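Local coordinates for transcriptional regulatory protein FixJ (PDB 1DBW) that is a two-component response regulator that, once activated by FixL, induces the nitrogen-fixation genes nifA and fixK, represented here by its receiver domain, at residues E37-F42 and V63-N68; V50-L55 and E113-A118. The protein carries 2 engineered substitutions. All blocks are in the same frame, centred on the assembly; numbering follows the deposited sequence.

Contact 1: E37-F42 and V63-N68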
loop_
_atom_site.group_PDB
_atom_site.type_symbol
_atom_site.label_atom_id
_atom_site.label_comp_id
_atom_site.label_asym_id
_atom_site.label_seq_id
_atom_site.Cartn_x
_atom_site.Cartn_y
_atom_site.Cartn_z
ATOM N N GLU A 37 8.454 9.101 1.562
ATOM C CA GLU A 37 9.869 9.302 1.260
ATOM C C GLU A 37 10.726 8.166 1.778
ATOM O O GLU A 37 11.651 7.720 1.097
ATOM C CB GLU A 37 10.379 10.633 1.852
ATOM C CG GLU A 37 9.520 11.849 1.503
ATOM C CD GLU A 37 8.366 12.074 2.484
ATOM O OE1 GLU A 37 7.196 11.814 2.114
ATOM O OE2 GLU A 37 8.632 12.528 3.628
ATOM N N ALA A 38 10.453 7.746 3.008
ATOM C CA ALA A 38 11.184 6.663 3.638
ATOM C C ALA A 38 10.987 5.394 2.819
ATOM O O ALA A 38 11.947 4.655 2.579
ATOM C CB ALA A 38 10.693 6.453 5.066
ATOM N N PHE A 39 9.754 5.160 2.373
ATOM C CA PHE A 39 9.514 3.958 1.590
ATOM C C PHE A 39 10.238 3.984 0.252
ATOM O O PHE A 39 10.820 2.973 -0.163
ATOM C CB PHE A 39 8.029 3.666 1.396
ATOM C CG PHE A 39 7.782 2.458 0.544
ATOM C CD1 PHE A 39 8.004 1.183 1.062
ATOM C CD2 PHE A 39 7.439 2.588 -0.786
ATOM C CE1 PHE A 39 7.909 0.076 0.267
ATOM C CE2 PHE A 39 7.340 1.484 -1.595
ATOM C CZ PHE A 39 7.579 0.221 -1.069
ATOM N N LEU A 40 10.204 5.126 -0.432
ATOM C CA LEU A 40 10.894 5.242 -1.709
ATOM C C LEU A 40 12.398 4.973 -1.565
ATOM O O LEU A 40 13.016 4.408 -2.451
ATOM C CB LEU A 40 10.666 6.638 -2.289
ATOM C CG LEU A 40 9.390 6.797 -3.096
ATOM C CD1 LEU A 40 9.086 8.271 -3.237
ATOM C CD2 LEU A 40 9.572 6.163 -4.478
ATOM N N ALA A 41 12.984 5.385 -0.441
ATOM C CA ALA A 41 14.402 5.179 -0.208
ATOM C C ALA A 41 14.710 3.701 0.004
ATOM O O ALA A 41 15.769 3.197 -0.410
ATOM C CB ALA A 41 14.877 6.023 0.998
ATOM N N PHE A 42 13.753 3.003 0.600
ATOM C CA PHE A 42 13.881 1.578 0.878
ATOM C C PHE A 42 13.473 0.683 -0.301
ATOM O O PHE A 42 13.998 -0.422 -0.454
ATOM C CB PHE A 42 12.981 1.229 2.090
ATOM C CG PHE A 42 13.138 -0.185 2.590
ATOM C CD1 PHE A 42 14.211 -0.514 3.411
ATOM C CD2 PHE A 42 12.252 -1.191 2.192
ATOM C CE1 PHE A 42 14.422 -1.822 3.830
ATOM C CE2 PHE A 42 12.448 -2.513 2.606
ATOM C CZ PHE A 42 13.537 -2.825 3.426
ATOM N N VAL A 63 -0.861 7.791 -5.405
ATOM C CA VAL A 63 -0.634 7.943 -6.842
ATOM C C VAL A 63 0.757 8.505 -7.176
ATOM O O VAL A 63 1.434 8.015 -8.089
ATOM C CB VAL A 63 -1.753 8.810 -7.485
ATOM C CG1 VAL A 63 -1.403 9.158 -8.923
ATOM C CG2 VAL A 63 -3.067 8.063 -7.441
ATOM N N GLU A 64 1.188 9.539 -6.452
ATOM C CA GLU A 64 2.505 10.137 -6.673
ATOM C C GLU A 64 3.590 9.134 -6.271
ATOM O O GLU A 64 4.630 9.026 -6.921
ATOM C CB GLU A 64 2.648 11.410 -5.841
ATOM C CG GLU A 64 1.688 12.522 -6.253
ATOM C CD GLU A 64 1.514 13.575 -5.171
ATOM O OE1 GLU A 64 0.374 13.730 -4.674
ATOM O OE2 GLU A 64 2.516 14.236 -4.806
ATOM N N LEU A 65 3.331 8.379 -5.208
ATOM C CA LEU A 65 4.300 7.387 -4.775
ATOM C C LEU A 65 4.464 6.331 -5.888
ATOM O O LEU A 65 5.595 5.954 -6.214
ATOM C CB LEU A 65 3.860 6.758 -3.444
ATOM C CG LEU A 65 4.747 5.611 -2.930
ATOM C CD1 LEU A 65 6.178 6.083 -2.780
ATOM C CD2 LEU A 65 4.196 5.104 -1.594
ATOM N N LEU A 66 3.352 5.871 -6.471
ATOM C CA LEU A 66 3.392 4.889 -7.563
ATOM C C LEU A 66 4.150 5.426 -8.756
ATOM O O LEU A 66 4.955 4.718 -9.375
ATOM C CB LEU A 66 1.985 4.481 -8.003
ATOM C CG LEU A 66 1.117 3.819 -6.930
ATOM C CD1 LEU A 66 -0.161 3.310 -7.545
ATOM C CD2 LEU A 66 1.889 2.671 -6.270
ATOM N N ARG A 67 3.962 6.715 -9.019
ATOM C CA ARG A 67 4.626 7.372 -10.131
ATOM C C ARG A 67 6.120 7.419 -9.865
ATOM O O ARG A 67 6.921 7.078 -10.737
ATOM C CB ARG A 67 4.065 8.786 -10.309
ATOM N N ASN A 68 6.489 7.784 -8.637
ATOM C CA ASN A 68 7.890 7.862 -8.223
ATOM C C ASN A 68 8.560 6.479 -8.245
ATOM O O ASN A 68 9.743 6.351 -8.591
ATOM C CB ASN A 68 8.006 8.510 -6.850
ATOM C CG ASN A 68 7.665 10.011 -6.866
ATOM O OD1 ASN A 68 7.669 10.660 -5.827
ATOM N ND2 ASN A 68 7.380 10.553 -8.039
#
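Leu40 and Leu65 carry this helix-helix contact, their side chains sliding past each other in opposite directions between the two axes. The touch falls on one branch of Leu65: its CD1 sits 3.3 Å from CG of Leu40, tighter than usual for two carbons, and also lies near both Leu40 methyls. Leu40 presents its branch point rather than a single methyl, so Leu65 CD1 rests against the fork itself. The other branch of Leu65 turns to the aromatic part of the contact, where CD2 comes within 4.2 Å of CD2 of Phe39 and meets the ring obliquely. Leu65 has its CG anti to the backbone N (chi1 175°), a torsion that carries the fork across to helix 37-42 although the CB bond itself does not aim there.

Beyond Leu65, one turn along its helix, Asn68 contributes the aliphatic base of its side chain. Its CB packs on CD2 of Leu40 at 3.7 Å, the two side chains crossing at about a right angle, and OD1 lies against Leu40 CD1 by van der Waals contact alone. No polar bond links the two segments; shape and hydrophobicity do the work.

The segments 37-42 and 63-68 run nearly the same way, at 21° with a closest axial approach of 10.8 Å, as expected of successive helices on one side of a doubly wound parallel sheet. Met60 and Leu72 also touch Leu40, and Met60 reaches Asn68 as well, so loop residues close round the outer part of the contact. Toward the sheet, Phe39 and Leu65 both rest on strand 49-54, while His33 of strand 29-33 meets the Phe39 ring edge-to-face.

Contact 2: V50-L55 and E113-A118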
loop_
_atom_site.group_PDB
_atom_site.type_symbol
_atom_site.label_atom_id
_atom_site.label_comp_id
_atom_site.label_asym_id
_atom_site.label_seq_id
_atom_site.Cartn_x
_atom_site.Cartn_y
_atom_site.Cartn_z
ATOM N N VAL A 50 4.589 -6.432 -0.970
ATOM C CA VAL A 50 3.367 -5.790 -1.461
ATOM C C VAL A 50 3.305 -4.443 -0.755
ATOM O O VAL A 50 3.559 -4.354 0.439
ATOM C CB VAL A 50 2.090 -6.614 -1.090
ATOM C CG1 VAL A 50 0.793 -5.828 -1.410
ATOM C CG2 VAL A 50 2.111 -7.896 -1.870
ATOM N N LEU A 51 2.835 -3.423 -1.458
ATOM C CA LEU A 51 2.735 -2.093 -0.860
ATOM C C LEU A 51 1.288 -1.738 -0.589
ATOM O O LEU A 51 0.414 -2.044 -1.412
ATOM C CB LEU A 51 3.290 -1.058 -1.838
ATOM C CG LEU A 51 3.025 0.425 -1.499
ATOM C CD1 LEU A 51 3.754 0.871 -0.180
ATOM C CD2 LEU A 51 3.551 1.244 -2.704
ATOM N N VAL A 52 1.045 -1.183 0.595
ATOM C CA VAL A 52 -0.312 -0.723 0.939
ATOM C C VAL A 52 -0.137 0.726 1.352
ATOM O O VAL A 52 0.576 1.022 2.314
ATOM C CB VAL A 52 -0.934 -1.506 2.062
ATOM C CG1 VAL A 52 -2.316 -0.918 2.396
ATOM C CG2 VAL A 52 -1.137 -2.984 1.641
ATOM N N THR A 53 -0.799 1.642 0.628
ATOM C CA THR A 53 -0.685 3.043 0.987
ATOM C C THR A 53 -1.977 3.595 1.582
ATOM O O THR A 53 -3.059 3.101 1.276
ATOM C CB THR A 53 -0.367 3.919 -0.255
ATOM O OG1 THR A 53 -1.507 3.953 -1.115
ATOM C CG2 THR A 53 0.821 3.350 -1.046
ATOM N N ASP A 54 -1.822 4.507 2.533
ATOM C CA ASP A 54 -2.961 5.237 3.105
ATOM C C ASP A 54 -2.371 6.624 3.351
ATOM O O ASP A 54 -1.943 6.960 4.473
ATOM C CB ASP A 54 -3.501 4.630 4.407
ATOM C CG ASP A 54 -4.776 5.343 4.904
ATOM O OD1 ASP A 54 -5.345 4.895 5.920
ATOM O OD2 ASP A 54 -5.219 6.337 4.270
ATOM N N LEU A 55 -2.220 7.354 2.245
ATOM C CA LEU A 55 -1.640 8.699 2.212
ATOM C C LEU A 55 -2.753 9.710 1.947
ATOM O O LEU A 55 -3.419 9.661 0.909
ATOM C CB LEU A 55 -0.590 8.777 1.116
ATOM C CG LEU A 55 0.568 7.812 1.360
ATOM C CD1 LEU A 55 1.409 7.634 0.102
ATOM C CD2 LEU A 55 1.398 8.320 2.528
ATOM N N GLU A 113 -8.040 -9.676 1.666
ATOM C CA GLU A 113 -8.216 -10.312 0.363
ATOM C C GLU A 113 -7.480 -9.547 -0.734
ATOM O O GLU A 113 -6.874 -10.163 -1.612
ATOM C CB GLU A 113 -9.701 -10.450 0.019
ATOM C CG GLU A 113 -10.481 -11.275 1.039
ATOM C CD GLU A 113 -10.619 -12.738 0.657
ATOM O OE1 GLU A 113 -9.663 -13.293 0.071
ATOM O OE2 GLU A 113 -11.690 -13.335 0.952
ATOM N N ALA A 114 -7.535 -8.215 -0.690
ATOM C CA ALA A 114 -6.841 -7.392 -1.673
ATOM C C ALA A 114 -5.322 -7.626 -1.601
ATOM O O ALA A 114 -4.671 -7.760 -2.635
ATOM C CB ALA A 114 -7.173 -5.917 -1.458
ATOM N N ILE A 115 -4.765 -7.667 -0.382
ATOM C CA ILE A 115 -3.338 -7.898 -0.209
ATOM C C ILE A 115 -2.943 -9.284 -0.734
ATOM O O ILE A 115 -1.930 -9.433 -1.415
ATOM C CB ILE A 115 -2.913 -7.761 1.301
ATOM C CG1 ILE A 115 -3.118 -6.309 1.772
ATOM C CG2 ILE A 115 -1.455 -8.234 1.458
ATOM C CD1 ILE A 115 -2.980 -6.094 3.300
ATOM N N GLU A 116 -3.766 -10.294 -0.462
ATOM C CA GLU A 116 -3.477 -11.642 -0.977
ATOM C C GLU A 116 -3.523 -11.646 -2.523
ATOM O O GLU A 116 -2.646 -12.221 -3.178
ATOM C CB GLU A 116 -4.466 -12.645 -0.376
ATOM C CG GLU A 116 -4.370 -12.721 1.142
ATOM C CD GLU A 116 -5.402 -13.662 1.752
ATOM O OE1 GLU A 116 -5.191 -14.105 2.904
ATOM O OE2 GLU A 116 -6.424 -13.948 1.091
ATOM N N ARG A 117 -4.472 -10.912 -3.088
ATOM C CA ARG A 117 -4.600 -10.809 -4.552
ATOM C C ARG A 117 -3.352 -10.145 -5.118
ATOM O O ARG A 117 -2.811 -10.585 -6.133
ATOM C CB ARG A 117 -5.806 -9.946 -4.927
ATOM C CG ARG A 117 -6.853 -10.620 -5.813
ATOM C CD ARG A 117 -7.644 -11.696 -5.075
ATOM N NE ARG A 117 -6.818 -12.854 -4.732
ATOM C CZ ARG A 117 -6.869 -13.491 -3.562
ATOM N NH1 ARG A 117 -7.718 -13.084 -2.620
ATOM N NH2 ARG A 117 -6.056 -14.522 -3.329
ATOM N N ALA A 118 -2.900 -9.075 -4.457
ATOM C CA ALA A 118 -1.718 -8.369 -4.918
ATOM C C ALA A 118 -0.459 -9.238 -4.792
ATOM O O ALA A 118 0.426 -9.152 -5.641
ATOM C CB ALA A 118 -1.528 -7.050 -4.149
#
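Strand 50-54 and helix 113-118 run roughly antiparallel in direction, at 144°, with their axes 8.9 Å apart at the closest point. The nearest CA pair is Val50 and Ala118, 6.7 Å apart, at the start of the strand segment and the end of the helical one. Alternation along the strand points Val50 and Val52 at the helix and Leu51 away from it.

Each valine has its own main partner. CG1 of Val50 meets the CB of Ala118 at 3.8 Å, and the small side chain of Ala118 is consistent with this being the closest CA pair. Further along, Val52 uses CG2, anti to its carbonyl carbon, to reach Ile115: this methyl lies 3.9 Å from CG1 of Ile115 and 4.0 Å from its CD1, the side chains crossing at about a right angle. Ile115 also brings CG2 loosely toward Val50 CG1, at 4.4 Å, and so bridges the two valines.

On the helix, Arg117 NH1 makes a salt bridge with Glu113 OE1, one turn earlier, whose hydrogen bond is weak. Asp54, a magnesium-site residue and the predicted phosphorylation site (unmodified here), ends the strand beyond this packing and forms a salt bridge with Lys104. All four touching residues are buried and no hydrogen bond crosses between the segments, so dispersion and exclusion of water join the helix to the central strand, with the charged groups kept outside the interface.

Strand 49-54 joins the two contacts: its two sides face opposite layers of the doubly wound fold. Contact 2 belongs to the deep core, with aliphatic groups of a central strand packed on the last helix, whereas contact 1 lies farther out, between two helices of the other layer, and is partly buried, including an aromatic ring and an asparagine at its margin. They meet where Leu65 CD2 packs 3.8 Å from CG2 of Thr53 and Phe39 CE2 lies 3.9 Å from CD1 of Leu51. Neither contact has a hydrogen bond between its segments; in contact 2 the charged groups stay outside the interface, the Arg117-Glu113 pair on the helix and Asp54 at the strand's end.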